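Local coordinates for protein beta-phosphoglucomutase (PDB 3DV9) that probably interconverts beta-D-glucose 1-phosphate and beta-D-glucose 6-phosphate as a magnesium-dependent phosphoglucomutase of the haloacid dehalogenase (HAD) superfamily, at residues 26-31 with 118-123; 32-37 with 111-116; 184-189 with 235-240. All blocks are in the same frame, centred on the assembly; numbering follows the deposited sequence.

Interaction 1 of 3, residues 26-31 with 118-123; sequences VLFDMD and TKIKSE. With MG (magnesium ion), chain B; PO4 (phosphate ion), chain C.
I120 reaches from helix 113-122 to V26 and F28 on strand 25-29, a helix-on-sheet contact in the Rossmann-like core of the HAD fold. V26 and F28 alternate with L27 and D29, so both aim their CB atoms at the helix. I120 uses both of its branches. CG1 lies anti to the carbonyl carbon (chi1 -71°) and the chain runs on extended through chi2, which carries the CD1 methyl to the edge of the F28 ring, in its plane, 3.5 Å from CZ. There CD1 also brushes both V26 methyls. The shorter branch, CG2, meets V26 CG2 at 3.9 Å where the two side chains cross at about a right angle. No hydrogen bond joins the segments; W237 of helix 230-244 touches both V26 and I120. The same strand leads straight into the metal site. D29 OD2 binds magnesium, while K165 pairs with D29 OD1. E65 and N190 complete the protein's share of the ligands. A phosphate ion, probably from the crystallisation liquor, is modelled overlapping a metal-bound water, so its bond from D31 N is doubtful. The carbonyl O of D31 sits 2.3 Å from the magnesium ion.

Interaction 2 of 3, residues 32-37 with 111-116; sequences GVLFDS and PGALEV
A113, the first residue of helix 113-122, turns its CB methyl toward the backbone of V33 and L34, in the loop that carries the end of what fits the DxDx(T/V) pattern of the HAD fold, with V33 as its last position. The two segments flank the helix-rich insertion between residues 37 and 111, consistent with the cap domain of beta-phosphoglucomutases, and they pass each other where the chain leaves the core and where it returns. The tight part is small. A113 CB lies 3.9 Å from V33 O and 4.1 Å from L34 O, and the alpha carbons of L34 and A113 come within 5.8 Å of each other. A methyl group cannot donate to either carbonyl, and V33 O is buried here without a hydrogen-bond partner. L34 starts out pointing away from the helix, yet its CD2 branch comes back alongside, 4.4 Å from A113 CB, at the outer limit of packing. The V33 side chain starts away from the helix and packs on F28 and N190, about 5 Å from the magnesium ion.

Toward D36 and P111 the contact opens out. D36 is partly exposed, P111 is exposed, and although the CB of D36 is directed at the other segment, D36 CB stays 6.0 Å from P111 CD. Backbone hydrogen bonds of L34 with M110 and of D36 with E108, just ahead of P111, tie the two crossings together on this side. Each segment also keeps its own shape by backbone bonds. G32, with a positive phi of 80°, starts a tight loop that closes from its N to F35 O at 2.8 Å, and D36 is the centre of an inverse gamma turn. In the other segment, G112 takes the N-cap position of the helix, its carbonyl O accepting from V116 N at 3.0 Å.

Interaction 3 of 3, residues 184-189 with 235-240; sequences EALVIE and KNWETL
L186 of strand 185-189 meets W237 and L240, one turn apart on helix 230-244, and every contact between the segments is apolar. The aromatic one is the closer. L186 CD2 comes to the six-membered end of the indole, at its edge and near its plane, 3.7 Å from CZ3 and 3.8 Å from CH2. W237 has its CG anti to the backbone N (chi1 177°), which swings the long ring system out to the sheet although its CB does not aim there. The aliphatic contact uses the same methyl, with L186 CD2 at 4.2 Å from L240 CD2. This geometry belongs to one of two modelled conformers of L186. No hydrogen bond crosses the contact; the strand bonds to its sheet neighbours and the helix mostly along itself. The helix is kinked where E238 N and T239 N lack a bond to the preceding turn, but L240 N regains one to N236 O at 2.9 Å. W237 NE1 has a weak bond to Q241. Strand 185-189 runs between strands 25-29 and 204-208 of the parallel sheet, and helix 230-244 lies over all three: W237 touches V26 of the first, L186 belongs to the second, and L240 packs on I206 of the third.

All three interactions are buried, and none has a hydrogen bond between its segments. Interactions 1 and 2 share helix 113-122, with interaction 2 at its start and interaction 1 near its end. Interactions 1 and 3 share the sheet, where L27 N bonds to L186 O at 2.8 Å, while a salt bridge from K119 to E238 joins their two helices. The chemistry follows the position: interactions 1 and 3 pack side chains between helix and strand, whereas interaction 2 sets a methyl against loop carbonyls. Interaction 1 also carries metal ligands, and its D31 bonds to S37 of interaction 2. V116 CG2 and W237 CB, 3.8 Å apart, bring interactions 2 and 3 together.

Interaction 1 of 3, residues 26-31 with 118-123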
loop_
_atom_site.group_PDB
_atom_site.type_symbol
_atom_site.label_atom_id
_atom_site.label_comp_id
_atom_site.label_asym_id
_atom_site.label_seq_id
_atom_site.Cartn_x
_atom_site.Cartn_y
_atom_site.Cartn_z
ATOM N N VAL A 26 8.991 -6.297 6.850
ATOM C CA VAL A 26 8.773 -5.406 5.696
ATOM C C VAL A 26 7.303 -5.548 5.316
ATOM O O VAL A 26 6.837 -6.638 4.957
ATOM C CB VAL A 26 9.715 -5.691 4.474
ATOM C CG1 VAL A 26 9.537 -4.577 3.375
ATOM C CG2 VAL A 26 11.194 -5.766 4.901
ATOM N N LEU A 27 6.581 -4.432 5.449
ATOM C CA LEU A 27 5.130 -4.372 5.295
ATOM C C LEU A 27 4.821 -3.869 3.916
ATOM O O LEU A 27 5.054 -2.697 3.613
ATOM C CB LEU A 27 4.517 -3.394 6.331
ATOM C CG LEU A 27 4.344 -3.949 7.741
ATOM C CD1 LEU A 27 5.305 -5.019 8.164
ATOM C CD2 LEU A 27 4.177 -2.805 8.792
ATOM N N PHE A 28 4.316 -4.755 3.057
ATOM C CA PHE A 28 4.027 -4.401 1.653
ATOM C C PHE A 28 2.585 -4.068 1.406
ATOM O O PHE A 28 1.664 -4.883 1.658
ATOM C CB PHE A 28 4.365 -5.566 0.736
ATOM C CG PHE A 28 5.818 -5.794 0.562
ATOM C CD1 PHE A 28 6.468 -5.252 -0.557
ATOM C CD2 PHE A 28 6.543 -6.546 1.483
ATOM C CE1 PHE A 28 7.847 -5.453 -0.762
ATOM C CE2 PHE A 28 7.938 -6.750 1.305
ATOM C CZ PHE A 28 8.577 -6.224 0.176
ATOM N N ASP A 29 2.364 -2.898 0.815
ATOM C CA ASP A 29 1.082 -2.718 0.186
ATOM C C ASP A 29 0.848 -3.780 -0.934
ATOM O O ASP A 29 1.812 -4.322 -1.507
ATOM C CB ASP A 29 1.024 -1.310 -0.398
ATOM C CG ASP A 29 -0.249 -1.041 -1.085
ATOM O OD1 ASP A 29 -1.304 -1.280 -0.451
ATOM O OD2 ASP A 29 -0.196 -0.636 -2.258
HETATM N N MSE A 30 -0.417 -4.112 -1.243
HETATM C CA MSE A 30 -0.648 -5.074 -2.333
HETATM C C MSE A 30 -0.810 -4.469 -3.754
HETATM O O MSE A 30 -0.014 -4.702 -4.657
HETATM C CB MSE A 30 -1.840 -5.989 -2.027
HETATM C CG MSE A 30 -1.921 -7.122 -3.064
HETATM SE SE MSE A 30 -3.368 -8.328 -2.661
HETATM C CE MSE A 30 -4.855 -7.108 -3.082
ATOM N N ASP A 31 -1.879 -3.717 -3.949
ATOM C CA ASP A 31 -2.186 -3.181 -5.285
ATOM C C ASP A 31 -1.174 -2.129 -5.721
ATOM O O ASP A 31 -0.984 -1.128 -5.046
ATOM C CB ASP A 31 -3.588 -2.588 -5.288
ATOM C CG ASP A 31 -4.657 -3.637 -5.050
ATOM O OD1 ASP A 31 -4.702 -4.646 -5.767
ATOM O OD2 ASP A 31 -5.451 -3.432 -4.115
ATOM N N THR A 118 11.842 -12.728 -2.007
ATOM C CA THR A 118 12.692 -13.918 -1.758
ATOM C C THR A 118 13.969 -13.519 -1.008
ATOM O O THR A 118 14.438 -14.282 -0.145
ATOM C CB THR A 118 12.999 -14.720 -3.064
ATOM O OG1 THR A 118 13.893 -13.975 -3.903
ATOM C CG2 THR A 118 11.726 -15.004 -3.828
ATOM N N LYS A 119 14.500 -12.317 -1.306
ATOM C CA LYS A 119 15.723 -11.839 -0.631
ATOM C C LYS A 119 15.357 -11.578 0.831
ATOM O O LYS A 119 16.090 -11.975 1.751
ATOM C CB LYS A 119 16.160 -10.494 -1.222
ATOM C CG LYS A 119 16.800 -10.614 -2.606
ATOM C CD LYS A 119 17.099 -9.227 -3.113
ATOM C CE LYS A 119 17.563 -9.266 -4.522
ATOM N NZ LYS A 119 17.797 -7.863 -5.051
ATOM N N ILE A 120 14.216 -10.931 1.019
ATOM C CA ILE A 120 13.737 -10.526 2.379
ATOM C C ILE A 120 13.501 -11.784 3.231
ATOM O O ILE A 120 13.951 -11.865 4.375
ATOM C CB ILE A 120 12.454 -9.612 2.293
ATOM C CG1 ILE A 120 12.874 -8.234 1.750
ATOM C CG2 ILE A 120 11.755 -9.436 3.669
ATOM C CD1 ILE A 120 11.699 -7.355 1.185
ATOM N N LYS A 121 12.788 -12.743 2.677
ATOM C CA LYS A 121 12.539 -14.033 3.365
ATOM C C LYS A 121 13.865 -14.757 3.694
ATOM O O LYS A 121 14.032 -15.263 4.808
ATOM C CB LYS A 121 11.532 -14.889 2.553
ATOM C CG LYS A 121 10.824 -16.031 3.265
ATOM C CD LYS A 121 9.584 -15.518 4.040
ATOM C CE LYS A 121 9.090 -16.613 4.969
ATOM N NZ LYS A 121 7.603 -16.588 5.095
ATOM N N SER A 122 14.814 -14.764 2.762
ATOM C CA SER A 122 16.119 -15.406 2.937
ATOM C C SER A 122 16.904 -14.807 4.116
ATOM O O SER A 122 17.674 -15.511 4.817
ATOM C CB SER A 122 16.958 -15.250 1.661
ATOM O OG SER A 122 18.178 -15.969 1.778
ATOM N N GLU A 123 16.721 -13.510 4.324
ATOM C CA GLU A 123 17.451 -12.774 5.347
ATOM C C GLU A 123 16.850 -12.982 6.724
ATOM O O GLU A 123 17.358 -12.445 7.710
ATOM C CB GLU A 123 17.468 -11.278 5.007
ATOM C CG GLU A 123 18.415 -10.920 3.884
ATOM C CD GLU A 123 19.879 -11.127 4.255
ATOM O OE1 GLU A 123 20.271 -10.821 5.398
ATOM O OE2 GLU A 123 20.643 -11.602 3.392
HETATM MG MG MG B . -1.370 0.565 -3.607
HETATM P P PO4 C . -3.923 -1.058 -1.876
HETATM O O1 PO4 C . -3.332 -2.437 -1.661
HETATM O O2 PO4 C . -3.102 -0.263 -2.853
HETATM O O3 PO4 C . -4.014 -0.300 -0.549
HETATM O O4 PO4 C . -5.350 -1.137 -2.404
HETATM O O HOH W 1 -3.191 0.231 -2.604
HETATM O O HOH W 2 -1.540 2.115 -1.784
#

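Interaction 2 of 3, residues 32-37 with 111-116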
loop_
_atom_site.group_PDB
_atom_site.type_symbol
_atom_site.label_atom_id
_atom_site.label_comp_id
_atom_site.label_asym_id
_atom_site.label_seq_id
_atom_site.Cartn_x
_atom_site.Cartn_y
_atom_site.Cartn_z
ATOM N N GLY A 32 -0.561 -2.348 -6.898
ATOM C CA GLY A 32 0.451 -1.427 -7.378
ATOM C C GLY A 32 1.827 -1.616 -6.762
ATOM O O GLY A 32 2.732 -0.815 -7.014
ATOM N N VAL A 33 1.992 -2.665 -5.937
ATOM C CA VAL A 33 3.316 -2.974 -5.344
ATOM C C VAL A 33 3.639 -4.441 -5.598
ATOM O O VAL A 33 4.669 -4.772 -6.211
ATOM C CB VAL A 33 3.322 -2.634 -3.818
ATOM C CG1 VAL A 33 4.585 -3.218 -3.124
ATOM C CG2 VAL A 33 3.201 -1.087 -3.622
ATOM N N LEU A 34 2.757 -5.323 -5.114
ATOM C CA LEU A 34 2.828 -6.776 -5.411
ATOM C C LEU A 34 2.236 -7.170 -6.762
ATOM O O LEU A 34 2.845 -7.955 -7.496
ATOM C CB LEU A 34 2.232 -7.605 -4.262
ATOM C CG LEU A 34 2.894 -7.324 -2.900
ATOM C CD1 LEU A 34 2.167 -8.221 -1.892
ATOM C CD2 LEU A 34 4.419 -7.618 -2.913
ATOM N N PHE A 35 1.049 -6.633 -7.064
ATOM C CA PHE A 35 0.355 -6.930 -8.292
ATOM C C PHE A 35 0.156 -5.660 -9.096
ATOM O O PHE A 35 -0.132 -4.593 -8.516
ATOM C CB PHE A 35 -1.031 -7.543 -8.004
ATOM C CG PHE A 35 -0.990 -8.954 -7.466
ATOM C CD1 PHE A 35 -0.610 -10.017 -8.263
ATOM C CD2 PHE A 35 -1.387 -9.210 -6.139
ATOM C CE1 PHE A 35 -0.611 -11.325 -7.785
ATOM C CE2 PHE A 35 -1.382 -10.554 -5.627
ATOM C CZ PHE A 35 -0.988 -11.605 -6.475
ATOM N N ASP A 36 0.224 -5.766 -10.426
ATOM C CA ASP A 36 -0.050 -4.600 -11.244
ATOM C C ASP A 36 -1.584 -4.568 -11.490
ATOM O O ASP A 36 -2.078 -4.824 -12.588
ATOM C CB ASP A 36 0.750 -4.669 -12.549
ATOM C CG ASP A 36 0.608 -3.397 -13.375
ATOM O OD1 ASP A 36 0.133 -2.372 -12.816
ATOM O OD2 ASP A 36 0.967 -3.451 -14.576
ATOM N N SER A 37 -2.331 -4.319 -10.420
ATOM C CA SER A 37 -3.804 -4.377 -10.432
ATOM C C SER A 37 -4.472 -3.009 -10.571
ATOM O O SER A 37 -5.690 -2.914 -10.768
ATOM C CB SER A 37 -4.258 -4.968 -9.099
ATOM O OG SER A 37 -3.679 -4.225 -8.039
ATOM N N PRO A 111 7.026 -6.774 -11.771
ATOM C CA PRO A 111 8.411 -7.188 -11.917
ATOM C C PRO A 111 9.231 -6.654 -10.730
ATOM O O PRO A 111 9.018 -5.520 -10.256
ATOM C CB PRO A 111 8.852 -6.491 -13.209
ATOM C CG PRO A 111 7.575 -6.481 -14.038
ATOM C CD PRO A 111 6.585 -6.020 -12.961
ATOM N N GLY A 112 10.132 -7.497 -10.241
ATOM C CA GLY A 112 10.946 -7.189 -9.078
ATOM C C GLY A 112 10.316 -7.615 -7.768
ATOM O O GLY A 112 11.041 -7.826 -6.812
ATOM N N ALA A 113 8.994 -7.812 -7.721
ATOM C CA ALA A 113 8.344 -8.097 -6.407
ATOM C C ALA A 113 8.731 -9.494 -5.865
ATOM O O ALA A 113 9.116 -9.647 -4.718
ATOM C CB ALA A 113 6.807 -7.980 -6.545
ATOM N N LEU A 114 8.599 -10.524 -6.700
ATOM C CA LEU A 114 8.942 -11.876 -6.212
ATOM C C LEU A 114 10.425 -11.942 -5.836
ATOM O O LEU A 114 10.767 -12.527 -4.795
ATOM C CB LEU A 114 8.576 -12.912 -7.281
ATOM C CG LEU A 114 9.050 -14.332 -6.960
ATOM C CD1 LEU A 114 8.458 -14.831 -5.687
ATOM C CD2 LEU A 114 8.615 -15.230 -8.120
ATOM N N GLU A 115 11.289 -11.336 -6.649
ATOM C CA GLU A 115 12.706 -11.345 -6.348
ATOM C C GLU A 115 13.028 -10.661 -5.015
ATOM O O GLU A 115 13.795 -11.188 -4.194
ATOM C CB GLU A 115 13.511 -10.719 -7.455
ATOM C CG GLU A 115 15.022 -10.808 -7.157
ATOM C CD GLU A 115 15.860 -10.338 -8.342
ATOM O OE1 GLU A 115 15.305 -10.172 -9.455
ATOM O OE2 GLU A 115 17.070 -10.144 -8.168
ATOM N N VAL A 116 12.507 -9.462 -4.791
ATOM C CA VAL A 116 12.792 -8.788 -3.521
ATOM C C VAL A 116 12.219 -9.523 -2.290
ATOM O O VAL A 116 12.889 -9.584 -1.259
ATOM C CB VAL A 116 12.451 -7.267 -3.548
ATOM C CG1 VAL A 116 10.919 -7.017 -3.344
ATOM C CG2 VAL A 116 13.311 -6.524 -2.538
#

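Interaction 3 of 3, residues 184-189 with 235-240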
loop_
_atom_site.group_PDB
_atom_site.type_symbol
_atom_site.label_atom_id
_atom_site.label_comp_id
_atom_site.label_asym_id
_atom_site.label_seq_id
_atom_site.Cartn_x
_atom_site.Cartn_y
_atom_site.Cartn_z
ATOM N N GLU A 184 11.256 -1.336 13.785
ATOM C CA GLU A 184 11.644 -2.692 13.346
ATOM C C GLU A 184 11.058 -3.040 11.979
ATOM O O GLU A 184 11.145 -4.182 11.530
ATOM C CB GLU A 184 11.221 -3.753 14.385
ATOM C CG GLU A 184 11.958 -3.620 15.723
ATOM C CD GLU A 184 11.414 -4.540 16.828
ATOM O OE1 GLU A 184 10.254 -5.015 16.733
ATOM O OE2 GLU A 184 12.162 -4.758 17.803
ATOM N N ALA A 185 10.371 -2.076 11.368
ATOM C CA ALA A 185 9.672 -2.320 10.108
ATOM C C ALA A 185 9.936 -1.238 9.043
ATOM O O ALA A 185 10.417 -0.136 9.353
ATOM C CB ALA A 185 8.159 -2.476 10.360
ATOM N N LEU A 186 9.667 -1.617 7.780
ATOM C CA LEU A 186 9.590 -0.681 6.649
ATOM C C LEU A 186 8.180 -0.801 6.046
ATOM O O LEU A 186 7.601 -1.879 6.032
ATOM C CB LEU A 186 10.589 -1.085 5.546
ATOM C CG LEU A 186 12.080 -0.754 5.585
ATOM C CD1 LEU A 186 12.691 -1.023 6.902
ATOM C CD2 LEU A 186 12.816 -1.475 4.452
ATOM N N VAL A 187 7.641 0.304 5.542
ATOM C CA VAL A 187 6.403 0.265 4.768
ATOM C C VAL A 187 6.793 0.486 3.302
ATOM O O VAL A 187 7.562 1.387 2.995
ATOM C CB VAL A 187 5.405 1.355 5.228
ATOM C CG1 VAL A 187 4.265 1.547 4.191
ATOM C CG2 VAL A 187 4.842 1.015 6.627
ATOM N N ILE A 188 6.283 -0.370 2.436
ATOM C CA ILE A 188 6.512 -0.220 0.962
ATOM C C ILE A 188 5.172 0.136 0.329
ATOM O O ILE A 188 4.264 -0.700 0.248
ATOM C CB ILE A 188 7.082 -1.509 0.346
ATOM C CG1 ILE A 188 8.247 -2.075 1.179
ATOM C CG2 ILE A 188 7.489 -1.247 -1.131
ATOM C CD1 ILE A 188 9.409 -1.059 1.335
ATOM N N GLU A 189 5.067 1.386 -0.138
ATOM C CA GLU A 189 3.809 1.958 -0.608
ATOM C C GLU A 189 3.950 2.595 -1.994
ATOM O O GLU A 189 5.046 3.072 -2.349
ATOM C CB GLU A 189 3.303 2.984 0.413
ATOM C CG GLU A 189 2.319 2.318 1.368
ATOM C CD GLU A 189 0.899 2.089 0.721
ATOM O OE1 GLU A 189 0.707 2.339 -0.511
ATOM O OE2 GLU A 189 -0.023 1.641 1.448
ATOM N N LYS A 235 16.555 -3.751 -6.911
ATOM C CA LYS A 235 17.989 -3.610 -7.189
ATOM C C LYS A 235 18.743 -2.977 -6.010
ATOM O O LYS A 235 19.929 -3.270 -5.757
ATOM C CB LYS A 235 18.177 -2.729 -8.411
ATOM C CG LYS A 235 19.603 -2.516 -8.824
ATOM C CD LYS A 235 19.668 -1.831 -10.185
ATOM C CE LYS A 235 18.942 -0.489 -10.203
ATOM N NZ LYS A 235 18.866 0.105 -11.586
ATOM N N ASN A 236 18.046 -2.094 -5.324
ATOM C CA ASN A 236 18.595 -1.351 -4.208
ATOM C C ASN A 236 18.452 -2.023 -2.841
ATOM O O ASN A 236 18.947 -1.504 -1.835
ATOM C CB ASN A 236 17.949 0.023 -4.190
ATOM C CG ASN A 236 18.575 0.947 -5.195
ATOM O OD1 ASN A 236 19.631 1.528 -4.943
ATOM N ND2 ASN A 236 17.945 1.072 -6.360
ATOM N N TRP A 237 17.812 -3.187 -2.811
ATOM C CA TRP A 237 17.507 -3.828 -1.518
ATOM C C TRP A 237 18.792 -4.087 -0.669
ATOM O O TRP A 237 18.874 -3.754 0.527
ATOM C CB TRP A 237 16.713 -5.143 -1.719
ATOM C CG TRP A 237 16.543 -5.731 -0.375
ATOM C CD1 TRP A 237 17.181 -6.799 0.132
ATOM C CD2 TRP A 237 15.741 -5.174 0.690
ATOM N NE1 TRP A 237 16.804 -6.985 1.458
ATOM C CE2 TRP A 237 15.926 -5.994 1.820
ATOM C CE3 TRP A 237 14.889 -4.057 0.784
ATOM C CZ2 TRP A 237 15.281 -5.737 3.055
ATOM C CZ3 TRP A 237 14.244 -3.800 2.006
ATOM C CH2 TRP A 237 14.445 -4.639 3.121
ATOM N N GLU A 238 19.777 -4.721 -1.272
ATOM C CA GLU A 238 21.035 -5.061 -0.557
ATOM C C GLU A 238 21.681 -3.836 0.099
ATOM O O GLU A 238 22.016 -3.868 1.295
ATOM C CB GLU A 238 22.004 -5.786 -1.490
ATOM C CG GLU A 238 21.378 -7.089 -2.064
ATOM C CD GLU A 238 20.805 -6.961 -3.500
ATOM O OE1 GLU A 238 19.772 -6.239 -3.749
ATOM O OE2 GLU A 238 21.435 -7.628 -4.395
ATOM N N THR A 239 21.787 -2.755 -0.675
ATOM C CA THR A 239 22.387 -1.480 -0.195
ATOM C C THR A 239 21.521 -0.872 0.890
ATOM O O THR A 239 22.022 -0.311 1.874
ATOM C CB THR A 239 22.548 -0.505 -1.372
ATOM O OG1 THR A 239 23.414 -1.115 -2.329
ATOM C CG2 THR A 239 23.154 0.883 -0.922
ATOM N N LEU A 240 20.209 -0.983 0.724
ATOM C CA LEU A 240 19.317 -0.382 1.700
ATOM C C LEU A 240 19.387 -1.166 3.007
ATOM O O LEU A 240 19.531 -0.561 4.092
ATOM C CB LEU A 240 17.883 -0.363 1.129
ATOM C CG LEU A 240 16.836 0.140 2.116
ATOM C CD1 LEU A 240 17.095 1.583 2.543
ATOM C CD2 LEU A 240 15.444 -0.022 1.507
#